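Local coordinates for protein PAN2-PAN3 deadenylation complex catalytic subunit pan2 (Neurospora crassa, PDB 4CZX) that probably serves as the catalytic subunit of a cytoplasmic deadenylase that shortens mRNA poly(A) tails, represented here by its N-terminal WD40 domain, at residues A116-S121 / R163-A168; K135-D140 / G144-E149. All coordinates share one frame; numbering follows the deposited sequence. Where two conformers were deposited one is given.

Contact 1. Residues A116-S121 / R163-A168; sequences AMSFTS and RYICAA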
# COMPACT_ATOMS: atom_id res chain seq x y z
N ALA A 116 -21.78 -24.10 12.83
CA ALA A 116 -22.92 -23.83 13.67
C ALA A 116 -22.54 -23.56 15.11
O ALA A 116 -21.56 -24.10 15.63
CB ALA A 116 -23.91 -25.02 13.63
N MET A 117 -23.35 -22.76 15.76
CA MET A 117 -23.22 -22.63 17.20
C MET A 117 -24.53 -22.28 17.86
O MET A 117 -25.47 -21.79 17.22
CB MET A 117 -22.19 -21.58 17.53
CG MET A 117 -22.58 -20.30 17.02
SD MET A 117 -21.28 -19.24 17.58
CE MET A 117 -21.85 -17.92 16.67
N SER A 118 -24.58 -22.53 19.16
CA SER A 118 -25.79 -22.29 19.94
C SER A 118 -25.43 -21.97 21.37
O SER A 118 -24.32 -22.23 21.82
CB SER A 118 -26.70 -23.53 19.90
OG SER A 118 -26.16 -24.57 20.70
N PHE A 119 -26.39 -21.43 22.10
CA PHE A 119 -26.25 -21.32 23.54
C PHE A 119 -26.43 -22.71 24.14
O PHE A 119 -26.74 -23.68 23.44
CB PHE A 119 -27.23 -20.30 24.10
CG PHE A 119 -27.00 -18.91 23.56
CD1 PHE A 119 -25.87 -18.21 23.93
CD2 PHE A 119 -27.89 -18.34 22.67
CE1 PHE A 119 -25.62 -16.94 23.42
CE2 PHE A 119 -27.65 -17.07 22.15
CZ PHE A 119 -26.52 -16.36 22.54
N THR A 120 -26.20 -22.81 25.45
CA THR A 120 -26.25 -24.10 26.13
C THR A 120 -27.15 -23.95 27.35
O THR A 120 -28.19 -23.31 27.28
CB THR A 120 -24.84 -24.59 26.53
OG1 THR A 120 -24.29 -23.73 27.54
CG2 THR A 120 -23.91 -24.61 25.31
N SER A 121 -26.74 -24.53 28.47
CA SER A 121 -27.57 -24.51 29.67
C SER A 121 -27.31 -23.26 30.52
O SER A 121 -27.87 -23.13 31.61
CB SER A 121 -27.34 -25.76 30.52
OG SER A 121 -26.04 -25.76 31.08
N ARG A 163 -35.48 -25.80 24.53
CA ARG A 163 -35.60 -26.67 25.70
C ARG A 163 -34.35 -27.55 25.80
O ARG A 163 -33.86 -27.84 26.88
CB ARG A 163 -36.87 -27.53 25.61
CG ARG A 163 -37.17 -28.33 26.87
CD ARG A 163 -38.37 -29.27 26.69
NE ARG A 163 -39.59 -28.57 26.28
CZ ARG A 163 -40.62 -28.33 27.08
NH1 ARG A 163 -40.58 -28.72 28.35
NH2 ARG A 163 -41.69 -27.70 26.61
N TYR A 164 -33.87 -27.96 24.63
CA TYR A 164 -32.67 -28.77 24.47
C TYR A 164 -31.86 -28.15 23.34
O TYR A 164 -32.36 -27.27 22.64
CB TYR A 164 -33.00 -30.23 24.12
CG TYR A 164 -33.97 -30.90 25.05
CD1 TYR A 164 -33.61 -31.23 26.35
CD2 TYR A 164 -35.26 -31.19 24.64
CE1 TYR A 164 -34.50 -31.84 27.22
CE2 TYR A 164 -36.16 -31.81 25.49
CZ TYR A 164 -35.78 -32.13 26.78
OH TYR A 164 -36.67 -32.73 27.63
N ILE A 165 -30.64 -28.63 23.15
CA ILE A 165 -29.87 -28.21 21.99
C ILE A 165 -30.30 -29.07 20.81
O ILE A 165 -30.09 -30.27 20.80
CB ILE A 165 -28.35 -28.34 22.23
CG1 ILE A 165 -27.90 -27.36 23.31
CG2 ILE A 165 -27.57 -28.08 20.94
CD1 ILE A 165 -26.46 -27.56 23.76
N CYS A 166 -30.91 -28.43 19.81
CA CYS A 166 -31.36 -29.16 18.64
C CYS A 166 -30.29 -29.05 17.57
O CYS A 166 -29.92 -27.95 17.13
CB CYS A 166 -32.70 -28.64 18.14
SG CYS A 166 -34.00 -28.74 19.39
N ALA A 167 -29.80 -30.21 17.17
CA ALA A 167 -28.58 -30.30 16.39
C ALA A 167 -28.82 -31.00 15.06
O ALA A 167 -28.99 -32.22 15.02
CB ALA A 167 -27.52 -31.04 17.19
N ALA A 168 -28.82 -30.24 13.97
CA ALA A 168 -29.01 -30.84 12.65
C ALA A 168 -27.69 -31.32 12.07
O ALA A 168 -26.76 -30.54 11.88
CB ALA A 168 -29.67 -29.85 11.71
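T120 and I165 have the closest CA atoms of the two segments, 6.9 Å apart, and belong to adjacent sheets of a WD40 beta-propeller. Strand 114-119 is an outermost strand of one blade, whereas strand 165-169 is the second strand of the next, so the contact is made by side chains packing between sheets and not by strand pairing. I165 carries it. With CG1 anti to its carbonyl carbon (chi1 -66°), the CG1-CD1 arm reaches the carbonyl of F119, CD1 lying 3.9 Å from F119 O. At its tip, CD1 also comes within 4.2 Å of T120 CG2; these two side chains run side by side and point the same way, while T120 OG1 is hydrogen-bonded to E126 of the neighbouring strand. L177 and L159 add apolar cover from the second blade, the former against I165 and the latter against S118. The other branch of I165 meets a hydroxyl, CG2 standing 3.8 Å from S118 OG. That hydroxyl is engaged within its own segment, where S118 OG donates a 2.9 Å hydrogen bond to F119 O from a position tilted 23° out of the carbonyl plane.

Contact 2. Residues K135-D140 / G144-E149; sequences KMLVID and GEVVKE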
# COMPACT_ATOMS: atom_id res chain seq x y z
N LYS A 135 -14.85 -32.77 16.11
CA LYS A 135 -14.69 -32.13 17.41
C LYS A 135 -15.73 -31.04 17.59
O LYS A 135 -16.16 -30.42 16.61
CB LYS A 135 -13.30 -31.51 17.57
CG LYS A 135 -12.24 -32.44 18.14
CD LYS A 135 -11.45 -33.13 17.04
CE LYS A 135 -10.07 -33.54 17.53
NZ LYS A 135 -9.14 -32.38 17.66
N MET A 136 -16.16 -30.84 18.83
CA MET A 136 -16.95 -29.66 19.19
C MET A 136 -16.22 -28.89 20.28
O MET A 136 -15.41 -29.46 21.01
CB MET A 136 -18.35 -30.06 19.69
CG MET A 136 -19.13 -30.95 18.74
SD MET A 136 -20.84 -31.17 19.28
CE MET A 136 -20.60 -32.08 20.81
N LEU A 137 -16.48 -27.59 20.37
CA LEU A 137 -15.85 -26.78 21.40
C LEU A 137 -16.88 -26.01 22.20
O LEU A 137 -17.87 -25.52 21.65
CB LEU A 137 -14.84 -25.80 20.79
CG LEU A 137 -13.68 -26.41 20.01
CD1 LEU A 137 -13.96 -26.36 18.51
CD2 LEU A 137 -12.39 -25.69 20.35
N VAL A 138 -16.64 -25.92 23.50
CA VAL A 138 -17.46 -25.13 24.39
C VAL A 138 -16.70 -23.84 24.73
O VAL A 138 -15.53 -23.88 25.13
CB VAL A 138 -17.80 -25.91 25.68
CG1 VAL A 138 -18.76 -25.11 26.53
CG2 VAL A 138 -18.42 -27.27 25.34
N ILE A 139 -17.35 -22.69 24.54
CA ILE A 139 -16.71 -21.39 24.74
C ILE A 139 -17.40 -20.57 25.84
O ILE A 139 -18.63 -20.41 25.82
CB ILE A 139 -16.70 -20.57 23.42
CG1 ILE A 139 -15.72 -21.20 22.42
CG2 ILE A 139 -16.33 -19.11 23.68
CD1 ILE A 139 -15.86 -20.70 20.98
N ASP A 140 -16.60 -20.09 26.79
CA ASP A 140 -17.04 -19.12 27.80
C ASP A 140 -17.12 -17.76 27.12
O ASP A 140 -16.10 -17.20 26.73
CB ASP A 140 -16.07 -19.09 28.99
CG ASP A 140 -16.54 -18.18 30.14
OD1 ASP A 140 -17.22 -17.15 29.91
OD2 ASP A 140 -16.18 -18.48 31.29
N GLY A 144 -14.15 -15.28 26.84
CA GLY A 144 -13.68 -15.41 25.47
C GLY A 144 -12.61 -16.48 25.35
O GLY A 144 -11.55 -16.25 24.74
N GLU A 145 -12.86 -17.64 25.94
CA GLU A 145 -11.93 -18.75 25.85
C GLU A 145 -12.66 -20.08 25.71
O GLU A 145 -13.77 -20.26 26.23
CB GLU A 145 -11.00 -18.78 27.06
CG GLU A 145 -11.71 -18.98 28.39
CD GLU A 145 -10.82 -18.66 29.59
OE1 GLU A 145 -9.91 -17.80 29.46
OE2 GLU A 145 -11.04 -19.26 30.67
N VAL A 146 -12.03 -21.01 25.01
CA VAL A 146 -12.48 -22.40 24.97
C VAL A 146 -12.30 -23.01 26.35
O VAL A 146 -11.23 -22.92 26.94
CB VAL A 146 -11.68 -23.22 23.93
CG1 VAL A 146 -12.06 -24.70 24.01
CG2 VAL A 146 -11.94 -22.67 22.53
N VAL A 147 -13.36 -23.63 26.88
CA VAL A 147 -13.30 -24.24 28.20
C VAL A 147 -13.38 -25.76 28.12
O VAL A 147 -13.07 -26.47 29.08
CB VAL A 147 -14.43 -23.73 29.12
CG1 VAL A 147 -14.23 -22.26 29.41
CG2 VAL A 147 -15.79 -23.98 28.48
N LYS A 148 -13.79 -26.27 26.96
CA LYS A 148 -13.95 -27.70 26.79
C LYS A 148 -13.89 -28.08 25.32
O LYS A 148 -14.35 -27.33 24.46
CB LYS A 148 -15.27 -28.15 27.41
CG LYS A 148 -15.37 -29.62 27.73
CD LYS A 148 -16.42 -29.85 28.79
CE LYS A 148 -16.32 -31.24 29.40
NZ LYS A 148 -16.69 -31.22 30.85
N GLU A 149 -13.30 -29.24 25.04
CA GLU A 149 -13.31 -29.80 23.70
C GLU A 149 -14.00 -31.16 23.76
O GLU A 149 -13.70 -31.96 24.64
CB GLU A 149 -11.88 -29.93 23.17
CG GLU A 149 -11.78 -30.54 21.79
CD GLU A 149 -10.39 -30.38 21.19
OE1 GLU A 149 -9.61 -29.54 21.69
OE2 GLU A 149 -10.08 -31.10 20.22
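L137, I139 and V146 form the apolar centre on one face of this beta hairpin. The side chains of L137 and V146 cross at an angle, L137 CD2 lying 3.8 Å from both V146 CG1 and V146 CG2, while I139 CG1, two residues further along the strand, comes within 4.1 Å of V146 CG2. I106 of strand 102-106 packs on I139 and V146, carrying this face toward the preceding blade. On the reverse face V138 lies beside K148, their CB atoms in contact, and its CG1 touches V147 CG2 at 3.7 Å. With V147 CG1 anti to the carbonyl carbon (chi1 -66°), CG2 is left between the backbone N and the carbonyl carbon, which brings that methyl 3.4 Å from V138 O as well; V147 CG1 rests on D140 CB.

Around these side chains the backbones pair antiparallel. V138 N donates an almost straight bond to K148 O, 2.9 Å long, and V147 N returns one of 2.8 Å to V138 O, with K148 N adding a weak second. V147 and K148 thus both face V138, a classic beta bulge that shifts the register by one residue. Nearer the turn, D140 N bonds to E145 O, and D140 O accepts a 2.7 Å bond from G144 N and a weak one from E145 N. D140 OD1 accepts a hydrogen bond from K143 N, tying the side chain to the turn.

At the far end, K135 bends at chi2 and chi4 to bring NZ to E149 OE2, a 3.0 Å salt bridge that meets the carboxylate oxygen nearly along its C-O axis. S110 OG bonds to the same oxygen, giving it two polar partners. G144 and E145 together facing D140 make a G1 bulge, and the whole is the outer hairpin of a four-stranded WD40 propeller blade.

Overall arrangement
Contacts 1 and 2 both reach the antiparallel sheet 114-119, 126-131, 135-140, 145-151, but through strands at different depths of the propeller. Contact 1 is buried, about 12 Å from the centre of the chain, and joins this blade to the next by side-chain packing. Contact 2 lies about 21 Å out and is partly buried; it pairs the last two strands of the blade through backbone hydrogen bonds, bulges and an ion pair at its rim. Their centres are 14 Å apart and their nearest atoms about 5 Å, so the two do not touch, yet the hairpin is nested inside the loop that contact 1 closes. Here the link within a blade adds backbone bonding to apolar packing.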